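Regulator of nonsense transcripts 2 (Homo sapiens, PDB 4CEM) takes part in nonsense-mediated mRNA decay, the quality-control pathway that destroys transcripts with premature stop codons, and carries three MIF4G domains, of which this is the first. Local coordinates at residues D49-I52 against K53-T56; Q126-K129 against K130-A134; I143-L146 against R147-R151. All coordinates share one frame; numbering follows the deposited sequence.

Interaction 1: residues D49-I52 against K53-T56; sequences DSSI and KKNT. Unlike the reference sequence in segment 49-52: Ile52 (reference Leu).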
loop_
_atom_site.group_PDB
_atom_site.type_symbol
_atom_site.label_atom_id
_atom_site.label_comp_id
_atom_site.label_asym_id
_atom_site.label_seq_id
_atom_site.Cartn_x
_atom_site.Cartn_y
_atom_site.Cartn_z
ATOM N N ASP A 49 -25.301 23.462 6.196
ATOM C CA ASP A 49 -25.382 24.470 5.150
ATOM C C ASP A 49 -24.919 23.938 3.791
ATOM O O ASP A 49 -23.902 23.253 3.690
ATOM C CB ASP A 49 -24.658 25.757 5.567
ATOM C CG ASP A 49 -23.276 25.851 5.027
ATOM O OD1 ASP A 49 -22.507 24.893 5.239
ATOM O OD2 ASP A 49 -22.959 26.882 4.396
ATOM N N SER A 50 -25.695 24.267 2.758
ATOM C CA SER A 50 -25.448 23.816 1.387
ATOM C C SER A 50 -24.736 24.856 0.534
ATOM O O SER A 50 -24.692 24.711 -0.684
ATOM C CB SER A 50 -26.776 23.503 0.700
ATOM O OG SER A 50 -27.662 22.860 1.584
ATOM N N SER A 51 -24.184 25.899 1.143
ATOM C CA SER A 51 -23.665 26.998 0.348
ATOM C C SER A 51 -22.649 26.441 -0.645
ATOM O O SER A 51 -21.896 25.529 -0.311
ATOM C CB SER A 51 -23.052 28.102 1.226
ATOM O OG SER A 51 -21.648 27.989 1.307
ATOM N N ILE A 52 -22.665 26.968 -1.869
ATOM C CA ILE A 52 -21.713 26.582 -2.905
ATOM C C ILE A 52 -20.319 27.023 -2.508
ATOM O O ILE A 52 -19.366 26.270 -2.692
ATOM C CB ILE A 52 -22.087 27.161 -4.303
ATOM C CG1 ILE A 52 -23.150 26.281 -4.964
ATOM C CG2 ILE A 52 -20.874 27.247 -5.232
ATOM C CD1 ILE A 52 -23.489 26.681 -6.385
ATOM N N LYS A 53 -20.204 28.223 -1.951
ATOM C CA LYS A 53 -18.896 28.745 -1.547
ATOM C C LYS A 53 -18.188 27.747 -0.619
ATOM O O LYS A 53 -17.077 27.294 -0.910
ATOM C CB LYS A 53 -19.007 30.113 -0.845
ATOM C CG LYS A 53 -20.145 31.011 -1.325
ATOM C CD LYS A 53 -19.935 32.474 -0.925
ATOM C CE LYS A 53 -21.193 33.316 -1.159
ATOM N NZ LYS A 53 -20.909 34.770 -1.339
ATOM N N LYS A 54 -18.860 27.379 0.470
ATOM C CA LYS A 54 -18.233 26.582 1.523
ATOM C C LYS A 54 -17.985 25.146 1.091
ATOM O O LYS A 54 -16.889 24.618 1.272
ATOM C CB LYS A 54 -19.056 26.641 2.814
ATOM C CG LYS A 54 -19.211 28.067 3.317
ATOM C CD LYS A 54 -19.019 28.235 4.812
ATOM C CE LYS A 54 -18.607 29.671 5.130
ATOM N NZ LYS A 54 -18.828 30.035 6.556
ATOM N N ASN A 55 -18.990 24.525 0.493
ATOM C CA ASN A 55 -18.824 23.167 -0.010
ATOM C C ASN A 55 -17.740 23.050 -1.065
ATOM O O ASN A 55 -17.032 22.048 -1.112
ATOM C CB ASN A 55 -20.142 22.616 -0.536
ATOM C CG ASN A 55 -21.030 22.115 0.575
ATOM O OD1 ASN A 55 -21.040 20.923 0.876
ATOM N ND2 ASN A 55 -21.756 23.022 1.217
ATOM N N THR A 56 -17.591 24.079 -1.894
ATOM C CA THR A 56 -16.552 24.072 -2.926
ATOM C C THR A 56 -15.197 24.267 -2.278
ATOM O O THR A 56 -14.241 23.587 -2.636
ATOM C CB THR A 56 -16.791 25.151 -4.001
ATOM O OG1 THR A 56 -18.103 24.972 -4.554
ATOM C CG2 THR A 56 -15.749 25.041 -5.109
#

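Interaction 2: residues Q126-K129 against K130-A134; sequences QVWK and KHFEA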
loop_
_atom_site.group_PDB
_atom_site.type_symbol
_atom_site.label_atom_id
_atom_site.label_comp_id
_atom_site.label_asym_id
_atom_site.label_seq_id
_atom_site.Cartn_x
_atom_site.Cartn_y
_atom_site.Cartn_z
ATOM N N GLN A 126 -16.136 3.737 -8.228
ATOM C CA GLN A 126 -16.225 3.971 -9.667
ATOM C C GLN A 126 -15.097 4.889 -10.146
ATOM O O GLN A 126 -14.444 4.600 -11.147
ATOM C CB GLN A 126 -17.610 4.518 -10.029
ATOM C CG GLN A 126 -17.869 4.660 -11.521
ATOM C CD GLN A 126 -17.847 6.108 -11.996
ATOM O OE1 GLN A 126 -17.197 6.347 -13.137
ATOM N NE2 GLN A 126 -18.417 7.001 -11.353
ATOM N N VAL A 127 -14.824 5.946 -9.389
ATOM C CA VAL A 127 -13.769 6.896 -9.747
ATOM C C VAL A 127 -12.357 6.320 -9.615
ATOM O O VAL A 127 -11.462 6.725 -10.360
ATOM C CB VAL A 127 -13.871 8.196 -8.925
ATOM C CG1 VAL A 127 -12.787 9.181 -9.342
ATOM C CG2 VAL A 127 -15.243 8.824 -9.104
ATOM N N TRP A 128 -12.148 5.400 -8.675
ATOM C CA TRP A 128 -10.887 4.647 -8.621
ATOM C C TRP A 128 -10.703 3.780 -9.841
ATOM O O TRP A 128 -9.593 3.666 -10.365
ATOM C CB TRP A 128 -10.803 3.758 -7.375
ATOM C CG TRP A 128 -10.263 4.440 -6.142
ATOM C CD1 TRP A 128 -10.908 4.630 -4.930
ATOM C CD2 TRP A 128 -8.941 5.032 -5.962
ATOM N NE1 TRP A 128 -10.103 5.290 -4.043
ATOM C CE2 TRP A 128 -8.911 5.559 -4.595
ATOM C CE3 TRP A 128 -7.824 5.181 -6.764
ATOM C CZ2 TRP A 128 -7.799 6.200 -4.079
ATOM C CZ3 TRP A 128 -6.707 5.825 -6.233
ATOM C CH2 TRP A 128 -6.695 6.324 -4.919
ATOM N N LYS A 129 -11.776 3.135 -10.296
ATOM C CA LYS A 129 -11.687 2.297 -11.492
ATOM C C LYS A 129 -11.295 3.123 -12.720
ATOM O O LYS A 129 -10.365 2.757 -13.439
ATOM C CB LYS A 129 -12.995 1.558 -11.746
ATOM C CG LYS A 129 -13.160 0.280 -10.951
ATOM C CD LYS A 129 -14.511 -0.345 -11.259
ATOM C CE LYS A 129 -14.813 -1.556 -10.395
ATOM N NZ LYS A 129 -16.281 -1.796 -10.330
ATOM N N LYS A 130 -11.993 4.235 -12.949
ATOM C CA LYS A 130 -11.641 5.151 -14.040
ATOM C C LYS A 130 -10.180 5.574 -13.917
ATOM O O LYS A 130 -9.441 5.592 -14.902
ATOM C CB LYS A 130 -12.524 6.410 -14.032
ATOM C CG LYS A 130 -14.015 6.172 -14.248
ATOM C CD LYS A 130 -14.339 5.741 -15.670
ATOM C CE LYS A 130 -15.818 5.414 -15.821
ATOM N NZ LYS A 130 -16.119 4.738 -17.117
ATOM N N HIS A 131 -9.764 5.906 -12.700
ATOM C CA HIS A 131 -8.401 6.368 -12.461
ATOM C C HIS A 131 -7.374 5.337 -12.861
ATOM O O HIS A 131 -6.326 5.689 -13.394
ATOM C CB HIS A 131 -8.237 6.771 -10.997
ATOM C CG HIS A 131 -6.868 7.304 -10.651
ATOM N ND1 HIS A 131 -6.595 8.619 -10.605
ATOM C CD2 HIS A 131 -5.687 6.642 -10.299
ATOM C CE1 HIS A 131 -5.303 8.797 -10.248
ATOM N NE2 HIS A 131 -4.749 7.584 -10.063
ATOM N N PHE A 132 -7.656 4.058 -12.622
ATOM C CA PHE A 132 -6.758 2.990 -13.077
ATOM C C PHE A 132 -6.914 2.702 -14.570
ATOM O O PHE A 132 -6.084 2.007 -15.147
ATOM C CB PHE A 132 -6.944 1.701 -12.258
ATOM C CG PHE A 132 -6.533 1.835 -10.819
ATOM C CD1 PHE A 132 -5.255 2.258 -10.483
ATOM C CD2 PHE A 132 -7.425 1.540 -9.796
ATOM C CE1 PHE A 132 -4.876 2.390 -9.158
ATOM C CE2 PHE A 132 -7.053 1.669 -8.470
ATOM C CZ PHE A 132 -5.776 2.093 -8.150
ATOM N N GLU A 133 -7.977 3.225 -15.188
ATOM C CA GLU A 133 -8.087 3.245 -16.652
ATOM C C GLU A 133 -7.084 4.254 -17.198
ATOM O O GLU A 133 -6.174 3.894 -17.938
ATOM C CB GLU A 133 -9.497 3.632 -17.110
ATOM C CG GLU A 133 -10.046 2.729 -18.189
ATOM C CD GLU A 133 -10.522 1.414 -17.612
ATOM O OE1 GLU A 133 -11.599 1.408 -16.974
ATOM O OE2 GLU A 133 -9.816 0.398 -17.784
ATOM N N ALA A 134 -7.248 5.515 -16.803
ATOM C CA ALA A 134 -6.374 6.596 -17.253
ATOM C C ALA A 134 -4.894 6.221 -17.173
ATOM O O ALA A 134 -4.126 6.556 -18.066
ATOM C CB ALA A 134 -6.640 7.855 -16.445
#

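Interaction 3: residues I143-L146 against R147-R151; sequences ITKL and RTDLR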
loop_
_atom_site.group_PDB
_atom_site.type_symbol
_atom_site.label_atom_id
_atom_site.label_comp_id
_atom_site.label_asym_id
_atom_site.label_seq_id
_atom_site.Cartn_x
_atom_site.Cartn_y
_atom_site.Cartn_z
ATOM N N ILE A 143 5.002 5.715 -9.988
ATOM C CA ILE A 143 4.999 4.658 -8.972
ATOM C C ILE A 143 4.703 5.196 -7.568
ATOM O O ILE A 143 4.007 4.545 -6.784
ATOM C CB ILE A 143 6.339 3.875 -8.998
ATOM C CG1 ILE A 143 6.320 2.858 -10.152
ATOM C CG2 ILE A 143 6.603 3.182 -7.668
ATOM C CD1 ILE A 143 7.531 1.955 -10.215
ATOM N N THR A 144 5.217 6.386 -7.269
ATOM C CA THR A 144 5.000 7.031 -5.977
ATOM C C THR A 144 3.513 7.084 -5.607
ATOM O O THR A 144 3.137 6.764 -4.478
ATOM C CB THR A 144 5.581 8.462 -5.973
ATOM O OG1 THR A 144 6.904 8.443 -6.524
ATOM C CG2 THR A 144 5.636 9.028 -4.565
ATOM N N LYS A 145 2.673 7.468 -6.565
ATOM C CA LYS A 145 1.225 7.565 -6.337
ATOM C C LYS A 145 0.561 6.181 -6.317
ATOM O O LYS A 145 -0.279 5.911 -5.451
ATOM C CB LYS A 145 0.581 8.467 -7.398
ATOM C CG LYS A 145 -0.935 8.627 -7.316
ATOM C CD LYS A 145 -1.388 9.375 -6.071
ATOM C CE LYS A 145 -2.773 9.996 -6.252
ATOM N NZ LYS A 145 -3.778 9.066 -6.851
ATOM N N LEU A 146 0.927 5.315 -7.264
ATOM C CA LEU A 146 0.416 3.937 -7.275
ATOM C C LEU A 146 0.736 3.204 -5.966
ATOM O O LEU A 146 -0.061 2.390 -5.503
ATOM C CB LEU A 146 0.973 3.138 -8.460
ATOM C CG LEU A 146 0.580 1.651 -8.536
ATOM C CD1 LEU A 146 -0.923 1.460 -8.732
ATOM C CD2 LEU A 146 1.352 0.964 -9.645
ATOM N N ARG A 147 1.891 3.489 -5.369
ATOM C CA ARG A 147 2.233 2.876 -4.087
ATOM C C ARG A 147 1.181 3.211 -3.040
ATOM O O ARG A 147 0.558 2.316 -2.459
ATOM C CB ARG A 147 3.607 3.326 -3.595
ATOM C CG ARG A 147 4.061 2.555 -2.369
ATOM C CD ARG A 147 5.535 2.739 -2.063
ATOM N NE ARG A 147 5.738 3.910 -1.220
ATOM C CZ ARG A 147 6.231 5.080 -1.621
ATOM N NH1 ARG A 147 6.617 5.282 -2.880
ATOM N NH2 ARG A 147 6.350 6.063 -0.737
ATOM N N THR A 148 0.977 4.506 -2.821
ATOM C CA THR A 148 0.002 4.970 -1.849
ATOM C C THR A 148 -1.403 4.525 -2.240
ATOM O O THR A 148 -2.157 4.036 -1.398
ATOM C CB THR A 148 0.054 6.497 -1.700
ATOM O OG1 THR A 148 1.411 6.903 -1.504
ATOM C CG2 THR A 148 -0.768 6.950 -0.506
ATOM N N ASP A 149 -1.742 4.677 -3.517
ATOM C CA ASP A 149 -3.064 4.287 -4.005
ATOM C C ASP A 149 -3.395 2.862 -3.602
ATOM O O ASP A 149 -4.487 2.585 -3.093
ATOM C CB ASP A 149 -3.154 4.403 -5.534
ATOM C CG ASP A 149 -3.308 5.838 -6.021
ATOM O OD1 ASP A 149 -3.232 6.771 -5.193
ATOM O OD2 ASP A 149 -3.507 6.026 -7.247
ATOM N N LEU A 150 -2.451 1.956 -3.834
ATOM C CA LEU A 150 -2.675 0.547 -3.533
ATOM C C LEU A 150 -2.929 0.365 -2.038
ATOM O O LEU A 150 -3.856 -0.332 -1.642
ATOM C CB LEU A 150 -1.502 -0.312 -3.998
ATOM C CG LEU A 150 -1.797 -1.814 -4.052
ATOM C CD1 LEU A 150 -2.762 -2.132 -5.182
ATOM C CD2 LEU A 150 -0.515 -2.621 -4.207
ATOM N N ARG A 151 -2.124 1.012 -1.208
ATOM C CA ARG A 151 -2.348 0.948 0.225
ATOM C C ARG A 151 -3.704 1.539 0.579
ATOM O O ARG A 151 -4.429 0.996 1.420
ATOM C CB ARG A 151 -1.259 1.694 0.984
ATOM C CG ARG A 151 -1.558 1.822 2.471
ATOM C CD ARG A 151 -0.554 2.711 3.158
ATOM N NE ARG A 151 -0.899 2.911 4.559
ATOM C CZ ARG A 151 -0.204 3.676 5.396
ATOM N NH1 ARG A 151 0.877 4.321 4.975
ATOM N NH2 ARG A 151 -0.590 3.798 6.659
#

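Interaction 1: residues D49-I52 against K53-T56
Asn55 reaches back from the first turn of helix 52-61 and holds the loop that leads into it. Two hydrogen bonds leave its amide nitrogen. One runs from Asn55 ND2 to Ser51 O at 2.9 Å, the other from Asn55 ND2 to Asp49 O at 3.3 Å. The Asp49 oxygen lies in the plane of the Asn55 amide, and the Ser51 oxygen is only slightly out of it. The amide is thus held flat between the two carbonyls. Asn55 CG stands anti to its own carbonyl carbon (chi1 -80°), which directs the amide back along the chain. Ser51 O also accepts Asn55 N at 3.2 Å, and the two donors come from opposite faces of the carbonyl plane.

Ser51 is the N-cap of the helix. Its OG accepts the backbone N-H of Lys54 at 3.0 Å, and the bond is fairly straight at 163°. This is a classic helix N-cap: the serine hydroxyl takes up an amide that has no earlier turn to bond to.

In the same turn, Thr56 holds Ile52 O twice. Thr56 OG1 donates to Ile52 O at 2.6 Å and Thr56 N to the same oxygen at 2.9 Å, again from opposite faces.

Ile52 CG2 lies 3.6 Å from Thr56 OG1, the two side chains running side by side. Ile52, an isoleucine where the reference sequence has leucine, also packs on Tyr85. Asp49 and Lys54 cross at about a right angle, with charged ends that do not meet. Backbone bonds from Asp49 to Gly79 and Asn81 tie the loop to the 79-82 region.

Interaction 2: residues Q126-K129 against K130-A134
Trp128, His131 and Phe132 bring three rings together on one side of helix 120-137. The six-membered ring of Trp128 turns its edge toward the face of His131. The centroids are 5.7 Å apart and the planes stand at 78°, an edge-to-face, or T-shaped, pair. Trp128 and Phe132 are arranged differently. Their planes are near parallel, 19° apart, but slid so far that the rings barely overlap. Their closest approach is Trp128 CE3 to Phe132 CZ, 4.0 Å. The phenyl ring of Phe132 also lies beside Trp128 O, the carbonyl oxygen of the residue it packs on.

Gln126 and Lys130 meet away from the rings. Gln126 is bent at chi2, and its OE1 comes to rest beside the aliphatic part of Lys130. Gln126 OE1 is 3.2 Å from Lys130 CE and 3.4 Å from Lys130 CG. The contact is with methylene carbons.

Backbone bonds one turn apart set these spacings. Phe132 N donates to Trp128 O and His131 N to Val127 O. Lys130 N bonds to Gln126 O at 3.1 Å, almost straight. His131 CG is anti to its backbone N (chi1 -178°), which carries the imidazole across to the indole.

Further out, Trp128 and His131 press on Asp149 of helix 143-158 and on Val94 of helix 86-95. Phe132 touches Gln174 of helix 164-181. Gln126 and Lys130 are exposed. The result is an amphipathic helix with an aromatic cluster on its inward side, as expected in the all-helical, HEAT-like fold of MIF4G domains.

Interaction 3: residues I143-L146 against R147-R151
Lys145 and Asp149 form an i to i+4 salt bridge along helix 143-158, one of the stacked helices of the MIF4G fold. The lysine chain bends twice toward the next turn, with chi2 at 67° and chi4 at 47°. These two bends bring NZ to the oxygens of the carboxylate, close to its plane. Lys145 NZ is 2.9 Å from Asp149 OD1, on the syn lone pair of that oxygen. A weak second bond joins Lys145 NZ to Asp149 OD2 at 3.1 Å. The methylene chain of Lys145 also lies against the carboxylate, with CD 3.3 Å from Asp149 OD1. Beyond the pair, Lys145 NZ bonds to Val94 O. Asp149 is buried. Replacing this lysine by alanine removes the ammonium, and the buried Asp149 carboxylate would probably be left without its charge partner and Val94 O without this donor.

In the backbone, Asp149 N bonds to Lys145 O at 2.7 Å, so backbone and side chains join the same two residues.

Arg147 bends at chi3 (88°), which folds the guanidinium back over Thr144, and Thr144 O lies over one of its faces. Arg147 also packs on Ile100 and on Val191 of helix 189-204. Thr148 turns its hydroxyl to the same carbonyl: the bond from Thr148 OG1 to Thr144 O is weak, at 3.4 Å.

Overall arrangement
From the N terminus, interaction 1 comes first. It closes the turn from the loop after helix 42-46 into helix 52-61, at the surface, its centre about 33 Å from the centre of the chain. Interaction 2 follows on helix 120-137, and interaction 3 on helix 143-158, the next helix. The three lie in series; none nests in or crosses another. Interaction 1 stands apart, its centre about 27 Å from that of interaction 2 and about 31 Å from that of interaction 3. Interactions 2 and 3 touch. Trp128 CZ3 packs 3.4 Å from Asp149 OD2, and Phe132 CE1 meets Leu146 CD1. Val94 of helix 86-95 borders both.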